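Local atomic coordinates of putative phosphosugar isomerase (Silicibacter pomeroyi DSS-3, PDB entry 3FJ1), a protein that is of unknown function but probably binds a carbohydrate derivative such as a sugar phosphate through its two SIS (sugar isomerase) domains. Residues F156-V161 against L310-V314; E222-F227 against I313-Y317; I16-Q21 against L183-A188; A261-E267 against R301-A305. All blocks are in the same frame, centred on the assembly; numbering follows the deposited sequence. Where two conformers were deposited one is given.

Interaction 1 (F156-V161 against L310-V314)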
# COMPACT_ATOMS: atom_id res chain seq x y z
N PHE A 156 16.99 2.86 -6.64
CA PHE A 156 15.96 1.81 -6.74
C PHE A 156 16.56 0.44 -7.16
O PHE A 156 16.35 -0.58 -6.49
CB PHE A 156 14.85 2.20 -7.71
CG PHE A 156 13.76 1.17 -7.76
CD1 PHE A 156 12.72 1.21 -6.87
CD2 PHE A 156 13.85 0.08 -8.62
CE1 PHE A 156 11.73 0.25 -6.88
CE2 PHE A 156 12.84 -0.91 -8.64
CZ PHE A 156 11.78 -0.82 -7.74
N VAL A 157 17.30 0.45 -8.26
CA VAL A 157 17.85 -0.80 -8.82
C VAL A 157 18.81 -1.47 -7.86
O VAL A 157 18.63 -2.65 -7.57
CB VAL A 157 18.46 -0.59 -10.23
CG1 VAL A 157 19.15 -1.86 -10.70
CG2 VAL A 157 17.36 -0.16 -11.23
N THR A 158 19.79 -0.74 -7.35
CA THR A 158 20.78 -1.30 -6.43
C THR A 158 20.19 -1.74 -5.08
O THR A 158 20.63 -2.74 -4.51
CB THR A 158 21.99 -0.37 -6.19
OG1 THR A 158 21.56 0.88 -5.63
CG2 THR A 158 22.78 -0.13 -7.50
N SER A 159 19.20 -1.00 -4.57
CA SER A 159 18.50 -1.41 -3.34
C SER A 159 17.88 -2.80 -3.53
O SER A 159 18.02 -3.72 -2.68
CB SER A 159 17.45 -0.38 -2.92
OG SER A 159 18.05 0.85 -2.46
N ALA A 160 17.14 -2.96 -4.64
CA ALA A 160 16.52 -4.20 -4.93
C ALA A 160 17.54 -5.32 -5.15
O ALA A 160 17.37 -6.41 -4.61
CB ALA A 160 15.53 -4.07 -6.14
N VAL A 161 18.62 -5.03 -5.88
CA VAL A 161 19.65 -6.02 -6.12
C VAL A 161 20.30 -6.47 -4.80
O VAL A 161 20.46 -7.69 -4.58
CB VAL A 161 20.70 -5.54 -7.12
CG1 VAL A 161 21.89 -6.45 -7.13
CG2 VAL A 161 20.06 -5.46 -8.53
N LEU A 310 13.54 -5.89 -12.65
CA LEU A 310 14.58 -4.88 -12.71
C LEU A 310 14.90 -4.49 -14.15
O LEU A 310 15.14 -3.31 -14.47
CB LEU A 310 15.82 -5.34 -11.95
CG LEU A 310 15.73 -5.35 -10.41
CD1 LEU A 310 16.94 -6.06 -9.90
CD2 LEU A 310 15.57 -3.94 -9.81
N SER A 311 14.90 -5.48 -15.05
CA SER A 311 15.14 -5.18 -16.45
C SER A 311 13.98 -4.27 -16.99
O SER A 311 14.20 -3.28 -17.69
CB SER A 311 15.25 -6.50 -17.22
OG SER A 311 15.26 -6.25 -18.62
N LEU A 312 12.75 -4.61 -16.63
CA LEU A 312 11.58 -3.85 -17.10
C LEU A 312 11.59 -2.39 -16.63
O LEU A 312 11.28 -1.50 -17.39
CB LEU A 312 10.30 -4.53 -16.60
CG LEU A 312 10.10 -6.01 -16.91
CD1 LEU A 312 8.77 -6.50 -16.36
CD2 LEU A 312 10.19 -6.22 -18.44
N ILE A 313 11.93 -2.17 -15.36
CA ILE A 313 11.97 -0.81 -14.83
C ILE A 313 13.08 0.01 -15.48
O ILE A 313 12.91 1.20 -15.67
CB ILE A 313 12.02 -0.76 -13.28
CG1 ILE A 313 11.54 0.62 -12.77
CG2 ILE A 313 13.42 -1.21 -12.73
CD1 ILE A 313 10.02 0.94 -12.97
N VAL A 314 14.21 -0.61 -15.81
CA VAL A 314 15.29 0.12 -16.51
C VAL A 314 14.78 0.59 -17.90
O VAL A 314 15.00 1.75 -18.30
CB VAL A 314 16.61 -0.69 -16.58
CG1 VAL A 314 17.60 -0.01 -17.54
CG2 VAL A 314 17.25 -0.83 -15.13
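The bond from V161 N to V157 O, 2.9 Å long, runs inside one helix and sets V157 and V161 one turn apart where L310 comes in. No hydrogen bond crosses the contact. It is a knobs-into-holes packing of two antiparallel helices (177° between the short segments). One helix belongs to the first SIS domain and the other to the second, so the packing joins the two halves of the chain. L310 is the knob, and its hole is made by F156, V157, A160 and V161. Its CG points away from its own carbonyl carbon (chi1 -73°), which carries the fork across to the other helix. The two methyls then divide the hole. CD2 rests on A160 CB at 3.7 Å and also lies near V157 CA. CD1 is left for V161. One turn further along, I313 CG2 comes to F156 CE2 at 4.1 Å. It approaches the ring obliquely, and the two side chains cross at about a right angle. V157 and V314 cross in the same way. Y60 of helix 53-69 also packs on L310, while L187 and L183 of helix 183-191 cover V157 and V161. The whole contact is buried. The fit is tightest at one methyl pair, where L310 CD1 stands 3.5 Å from V161 CG2, a snug fit for two methyl carbons.

Interaction 2 (E222-F227 against I313-Y317)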
# COMPACT_ATOMS: atom_id res chain seq x y z
N GLU A 222 6.43 1.61 -8.72
CA GLU A 222 7.63 2.48 -8.87
C GLU A 222 7.53 3.31 -10.15
O GLU A 222 7.85 4.49 -10.15
CB GLU A 222 8.89 1.60 -8.88
CG GLU A 222 10.24 2.24 -9.34
CD GLU A 222 10.78 3.36 -8.46
OE1 GLU A 222 10.19 3.64 -7.40
OE2 GLU A 222 11.82 4.00 -8.85
N ALA A 223 7.08 2.67 -11.22
CA ALA A 223 6.95 3.31 -12.53
C ALA A 223 5.97 4.51 -12.46
O ALA A 223 6.30 5.61 -12.92
CB ALA A 223 6.52 2.30 -13.57
N ALA A 224 4.80 4.29 -11.86
CA ALA A 224 3.84 5.39 -11.70
C ALA A 224 4.44 6.53 -10.86
O ALA A 224 4.30 7.70 -11.22
CB ALA A 224 2.51 4.91 -11.14
N LEU A 225 5.14 6.19 -9.78
CA LEU A 225 5.77 7.20 -8.93
C LEU A 225 6.74 8.06 -9.72
O LEU A 225 6.64 9.30 -9.74
CB LEU A 225 6.50 6.54 -7.76
CG LEU A 225 7.34 7.47 -6.87
CD1 LEU A 225 6.45 8.61 -6.34
CD2 LEU A 225 8.05 6.73 -5.75
N LYS A 226 7.68 7.41 -10.40
CA LYS A 226 8.74 8.13 -11.08
C LYS A 226 8.25 8.91 -12.32
O LYS A 226 8.82 9.97 -12.66
CB LYS A 226 9.93 7.23 -11.38
CG LYS A 226 10.57 6.64 -10.10
CD LYS A 226 11.04 7.71 -9.09
CE LYS A 226 11.62 7.08 -7.77
NZ LYS A 226 12.82 6.21 -7.90
N PHE A 227 7.19 8.43 -12.95
CA PHE A 227 6.58 9.17 -14.05
C PHE A 227 6.05 10.50 -13.53
O PHE A 227 6.29 11.53 -14.14
CB PHE A 227 5.47 8.34 -14.68
CG PHE A 227 4.81 9.01 -15.84
CD1 PHE A 227 5.37 8.96 -17.09
CD2 PHE A 227 3.60 9.66 -15.69
CE1 PHE A 227 4.73 9.56 -18.18
CE2 PHE A 227 2.97 10.26 -16.76
CZ PHE A 227 3.53 10.22 -18.01
N ILE A 313 11.93 -2.17 -15.36
CA ILE A 313 11.97 -0.81 -14.83
C ILE A 313 13.08 0.01 -15.48
O ILE A 313 12.91 1.20 -15.67
CB ILE A 313 12.02 -0.76 -13.28
CG1 ILE A 313 11.54 0.62 -12.77
CG2 ILE A 313 13.42 -1.21 -12.73
CD1 ILE A 313 10.02 0.94 -12.97
N VAL A 314 14.21 -0.61 -15.81
CA VAL A 314 15.29 0.12 -16.51
C VAL A 314 14.78 0.59 -17.90
O VAL A 314 15.00 1.75 -18.30
CB VAL A 314 16.61 -0.69 -16.58
CG1 VAL A 314 17.60 -0.01 -17.54
CG2 VAL A 314 17.25 -0.83 -15.13
N SER A 315 14.10 -0.30 -18.61
CA SER A 315 13.51 0.08 -19.90
C SER A 315 12.48 1.21 -19.72
O SER A 315 12.42 2.16 -20.52
CB SER A 315 12.91 -1.12 -20.60
OG SER A 315 13.94 -2.03 -21.03
N PHE A 316 11.68 1.11 -18.67
CA PHE A 316 10.70 2.16 -18.38
C PHE A 316 11.39 3.50 -18.13
O PHE A 316 10.94 4.54 -18.64
CB PHE A 316 9.83 1.77 -17.17
CG PHE A 316 8.87 2.86 -16.76
CD1 PHE A 316 7.68 3.02 -17.40
CD2 PHE A 316 9.17 3.73 -15.74
CE1 PHE A 316 6.80 4.02 -17.02
CE2 PHE A 316 8.30 4.74 -15.37
CZ PHE A 316 7.13 4.88 -16.00
N TYR A 317 12.43 3.49 -17.30
CA TYR A 317 13.17 4.71 -16.96
C TYR A 317 13.68 5.39 -18.23
O TYR A 317 13.61 6.61 -18.40
CB TYR A 317 14.36 4.40 -16.06
CG TYR A 317 14.07 3.97 -14.61
CD1 TYR A 317 12.99 4.47 -13.89
CD2 TYR A 317 14.96 3.14 -13.95
CE1 TYR A 317 12.77 4.10 -12.56
CE2 TYR A 317 14.75 2.76 -12.62
CZ TYR A 317 13.67 3.25 -11.93
OH TYR A 317 13.49 2.86 -10.61
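E222 starts out with CG opposite its backbone N (chi1 167°) and then bends at chi2 (64°), which places its carboxylate beside the Y317 hydroxyl. Y317 holds CG anti to its carbonyl carbon, and its hydroxyl meets the carboxylate. Y317 OH donates to E222 OE2 over 2.7 Å. The bond arrives on the anti side of the oxygen, slightly out of the carboxylate plane. The carboxylate stands almost upright against the tyrosine ring, and OE2 lies at the ring edge, in its plane. The syn lone pair of the same oxygen takes K226 NZ at 2.6 Å, a salt bridge within the helix. OE2 is thus gripped by two donors, while OE1 is bonded to S53. K226 NZ also reaches S53 OG and A151 O. With an alanine in place of E222, Y317 OH and K226 NZ would probably lose the acceptor they share, and the tyrosine ring would be freer to turn. The rest of the contact is apolar. A223 CB sits over the centre of the F316 ring in a CH-pi contact, 3.5 Å from the centroid. F227 CB lies at the edge of that ring, 4.1 Å from F316 CZ. I313 CD1 fills in beside A223 CB at 3.8 Å. The two helix segments run nearly parallel, 19° apart. The arrangement belongs to the second SIS domain: helix 217-231, which follows strand 208-212 of the parallel sheet, lies beside helix 308-326 in an alpha/beta fold.

Interaction 3 (I16-Q21 against L183-A188)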
# COMPACT_ATOMS: atom_id res chain seq x y z
N ILE A 16 23.60 2.63 -14.45
CA ILE A 16 22.97 1.53 -13.71
C ILE A 16 23.70 0.19 -13.85
O ILE A 16 24.00 -0.46 -12.85
CB ILE A 16 21.44 1.39 -14.00
CG1 ILE A 16 20.63 2.52 -13.37
CG2 ILE A 16 20.88 -0.00 -13.52
CD1 ILE A 16 19.17 2.64 -13.88
N PRO A 17 24.02 -0.25 -15.08
CA PRO A 17 24.75 -1.53 -15.17
C PRO A 17 26.08 -1.60 -14.37
O PRO A 17 26.31 -2.61 -13.68
CB PRO A 17 25.00 -1.67 -16.68
CG PRO A 17 23.87 -0.89 -17.32
CD PRO A 17 23.69 0.29 -16.42
N GLU A 18 26.94 -0.56 -14.43
CA GLU A 18 28.20 -0.58 -13.69
C GLU A 18 28.00 -0.44 -12.19
O GLU A 18 28.80 -0.96 -11.41
CB GLU A 18 29.13 0.55 -14.16
CG GLU A 18 30.61 0.23 -13.93
CD GLU A 18 31.13 -0.83 -14.90
OE1 GLU A 18 30.62 -0.85 -16.04
OE2 GLU A 18 32.02 -1.62 -14.53
N ALA A 19 26.95 0.28 -11.78
CA ALA A 19 26.62 0.42 -10.37
C ALA A 19 26.29 -0.96 -9.81
O ALA A 19 26.77 -1.34 -8.76
CB ALA A 19 25.42 1.36 -10.18
N VAL A 20 25.43 -1.71 -10.51
CA VAL A 20 25.13 -3.09 -10.13
C VAL A 20 26.40 -3.95 -10.09
O VAL A 20 26.58 -4.76 -9.19
CB VAL A 20 24.04 -3.70 -11.06
CG1 VAL A 20 23.84 -5.17 -10.79
CG2 VAL A 20 22.71 -2.92 -10.88
N GLN A 21 27.29 -3.75 -11.06
CA GLN A 21 28.56 -4.48 -11.07
C GLN A 21 29.38 -4.17 -9.83
O GLN A 21 29.92 -5.09 -9.22
CB GLN A 21 29.38 -4.17 -12.33
CG GLN A 21 30.62 -5.04 -12.51
CD GLN A 21 30.27 -6.51 -12.60
OE1 GLN A 21 30.49 -7.27 -11.65
NE2 GLN A 21 29.63 -6.89 -13.68
N LEU A 183 23.19 -9.56 -14.30
CA LEU A 183 22.40 -8.34 -14.39
C LEU A 183 23.03 -7.16 -15.10
O LEU A 183 22.32 -6.46 -15.79
CB LEU A 183 21.88 -7.87 -13.03
CG LEU A 183 20.53 -8.43 -12.59
CD1 LEU A 183 20.20 -7.89 -11.17
CD2 LEU A 183 19.41 -8.10 -13.59
N PRO A 184 24.33 -6.88 -14.87
CA PRO A 184 24.92 -5.77 -15.62
C PRO A 184 24.71 -5.89 -17.14
O PRO A 184 24.34 -4.92 -17.77
CB PRO A 184 26.39 -5.85 -15.23
CG PRO A 184 26.36 -6.44 -13.82
CD PRO A 184 25.27 -7.46 -13.89
N GLU A 185 24.87 -7.10 -17.69
CA GLU A 185 24.63 -7.35 -19.12
C GLU A 185 23.17 -7.10 -19.48
O GLU A 185 22.86 -6.38 -20.43
CB GLU A 185 25.01 -8.80 -19.50
CG GLU A 185 24.88 -9.14 -20.98
CD GLU A 185 25.20 -10.59 -21.33
OE1 GLU A 185 24.68 -11.53 -20.68
OE2 GLU A 185 25.95 -10.80 -22.30
N THR A 186 22.27 -7.75 -18.72
CA THR A 186 20.83 -7.65 -18.93
C THR A 186 20.39 -6.19 -18.87
O THR A 186 19.61 -5.74 -19.72
CB THR A 186 20.08 -8.48 -17.86
OG1 THR A 186 20.50 -9.85 -17.93
CG2 THR A 186 18.54 -8.44 -18.07
N LEU A 187 20.88 -5.46 -17.87
CA LEU A 187 20.42 -4.08 -17.65
C LEU A 187 21.00 -3.12 -18.67
O LEU A 187 20.35 -2.13 -19.03
CB LEU A 187 20.69 -3.60 -16.22
CG LEU A 187 19.93 -4.43 -15.16
CD1 LEU A 187 20.20 -3.88 -13.74
CD2 LEU A 187 18.43 -4.54 -15.43
N ALA A 188 22.20 -3.44 -19.15
CA ALA A 188 22.81 -2.65 -20.22
C ALA A 188 21.87 -2.72 -21.43
O ALA A 188 21.50 -1.70 -22.00
CB ALA A 188 24.18 -3.17 -20.57
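P17 and P184 face each other where two antiparallel helix segments come close, with their CA atoms 4.3 Å apart. Each ring rests on the other's backbone: P17 CB lies 3.5 Å from P184 O, and P184 CB lies 3.6 Å from P17 O. P17 also pushes CG over the next turn, 3.6 Å from A188 N and 4.0 Å from A188 CB. The segment axes come within 8.2 Å, consistent with the compact proline rings at the closest point. Neither proline has an N-H to give. P184 stands in the first turn of its helix, where none is needed, while P17 falls at a kink in helix 8-41. Beside the prolines, V20 lays its two methyls on the partner helix. CG1 touches both L183 CB and P184 CD. CG2 meets L187 CD1 at 3.9 Å, with the side chains at about a right angle. I16 also crosses L187 at about a right angle, and its CG2 touches the same CD1 at 3.9 Å. The inner residues continue into the core. I16 and V20 pack on V157 of helix 153-171, L183 packs on L310, and L187 packs on V314 of helix 308-326.

Interaction 4 (A261-E267 against R301-A305)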
# COMPACT_ATOMS: atom_id res chain seq x y z
N ALA A 261 5.02 -7.24 -17.21
CA ALA A 261 5.03 -8.72 -17.15
C ALA A 261 6.45 -9.29 -17.05
O ALA A 261 7.28 -9.04 -17.93
CB ALA A 261 4.32 -9.31 -18.39
N ALA A 262 6.74 -10.01 -15.97
CA ALA A 262 7.98 -10.73 -15.80
C ALA A 262 7.76 -12.14 -16.34
O ALA A 262 6.61 -12.56 -16.52
CB ALA A 262 8.36 -10.79 -14.29
N GLY A 263 8.85 -12.85 -16.62
CA GLY A 263 8.78 -14.26 -17.06
C GLY A 263 8.60 -15.16 -15.85
O GLY A 263 9.51 -15.92 -15.47
N ASP A 264 7.42 -15.09 -15.26
CA ASP A 264 7.07 -15.85 -14.08
C ASP A 264 5.63 -16.35 -14.23
O ASP A 264 5.05 -16.26 -15.31
CB ASP A 264 7.31 -14.98 -12.82
CG ASP A 264 6.30 -13.84 -12.66
OD1 ASP A 264 5.46 -13.67 -13.56
OD2 ASP A 264 6.38 -13.13 -11.60
N ALA A 265 5.08 -16.89 -13.15
CA ALA A 265 3.71 -17.45 -13.17
C ALA A 265 2.61 -16.41 -13.44
O ALA A 265 1.50 -16.77 -13.83
CB ALA A 265 3.42 -18.18 -11.85
N ALA A 266 2.94 -15.13 -13.25
CA ALA A 266 1.99 -14.04 -13.48
C ALA A 266 2.02 -13.51 -14.92
O ALA A 266 1.18 -12.69 -15.29
CB ALA A 266 2.28 -12.90 -12.52
N GLU A 267 2.94 -14.01 -15.74
CA GLU A 267 3.04 -13.52 -17.10
C GLU A 267 1.74 -13.78 -17.85
O GLU A 267 1.19 -12.88 -18.46
CB GLU A 267 4.21 -14.19 -17.86
CG GLU A 267 4.60 -13.42 -19.11
CD GLU A 267 5.72 -14.06 -19.91
OE1 GLU A 267 6.13 -15.19 -19.61
OE2 GLU A 267 6.19 -13.41 -20.86
N ARG A 301 14.70 -10.43 -20.86
CA ARG A 301 14.55 -11.36 -19.78
C ARG A 301 15.92 -11.57 -19.10
O ARG A 301 16.97 -11.43 -19.74
CB ARG A 301 13.93 -12.66 -20.27
CG ARG A 301 12.50 -12.54 -20.74
CD ARG A 301 11.55 -12.37 -19.57
NE ARG A 301 10.14 -12.27 -19.92
CZ ARG A 301 9.34 -11.23 -19.64
NH1 ARG A 301 9.78 -10.14 -19.02
NH2 ARG A 301 8.06 -11.30 -19.98
N SER A 302 15.87 -11.90 -17.81
CA SER A 302 17.06 -11.91 -16.94
C SER A 302 17.66 -13.28 -16.56
O SER A 302 18.78 -13.32 -16.07
CB SER A 302 16.71 -11.17 -15.66
OG SER A 302 15.90 -11.95 -14.82
N GLY A 303 16.92 -14.36 -16.78
CA GLY A 303 17.34 -15.69 -16.32
C GLY A 303 16.59 -16.20 -15.10
O GLY A 303 16.69 -17.38 -14.76
N HIS A 304 15.84 -15.32 -14.42
CA HIS A 304 15.09 -15.72 -13.20
C HIS A 304 13.88 -14.80 -13.01
O HIS A 304 13.96 -13.59 -13.21
CB HIS A 304 16.00 -15.65 -11.96
CG HIS A 304 15.43 -16.35 -10.76
ND1 HIS A 304 14.49 -15.77 -9.94
CD2 HIS A 304 15.70 -17.57 -10.23
CE1 HIS A 304 14.18 -16.62 -8.97
NE2 HIS A 304 14.91 -17.71 -9.12
N ALA A 305 12.77 -15.40 -12.60
CA ALA A 305 11.53 -14.68 -12.32
C ALA A 305 11.75 -13.44 -11.46
O ALA A 305 11.15 -12.39 -11.72
CB ALA A 305 10.56 -15.59 -11.60
O HOH W 1 8.47 -13.01 -9.91
O HOH W 2 8.82 -14.43 -20.97
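R301 closes against a turn of the second SIS domain, in the loop between strand 257-259 and helix 267-279. That loop holds an inverse gamma turn centred on G263 and a type I turn from D264 to E267. D264 OD1 accepts from A266 N, a capping bond ahead of the helix. The R301 guanidinium lies flat beside this loop. G263 N sits over the centre of one face, 3.4 Å above the plane. A261 O is gripped by both terminal nitrogens: R301 NH1 gives the better bond, 2.9 Å on a carbonyl lone pair, and NH2 a weak one. R301 NH2 also forms a salt bridge to E267 OE2 at 3.0 Å. The carboxylate is at the guanidinium edge, but its own plane is turned 77° away. Water 2 takes a bond from R301 NE at 2.7 Å and gives one to E267 OE2. T288 OG1 bonds the same oxygen. Elsewhere, A305 CB packs on D264 CB at 3.5 Å. D264 OD2 binds Y84 of the second subunit. Water 1 bonds D264 OD2 and, weakly, A305 O. A leucine in place of R301 would probably deprive E267 of this charge partner and A261 O of both donors. The planar guanidinium, with several N-H groups, ties a backbone carbonyl, a carboxylate and a water together, and the salt bridge would probably help keep E267 ionised.

Overall arrangement
From the N terminus, helix 8-41 is met first, and interaction 3 closes its loop when 16-21 reaches 183-188. Interaction 1 opens inside that loop, at 156-161, and closes beyond it at 310-314, so the two cross. Interaction 2 opens at 222-227 after interaction 3 has closed, and ends on the same helix, 308-326, as interaction 1; they share I313 and V314. Interaction 4, between 261-267 and 301-305, is nested inside the loops of both. Interaction 1 joins the two SIS domains, interactions 2 and 4 lie within the second, and interaction 3 adds the N-terminal helix. L187 of interaction 3 touches S311 of interaction 1, and L312 there touches A261 of interaction 4.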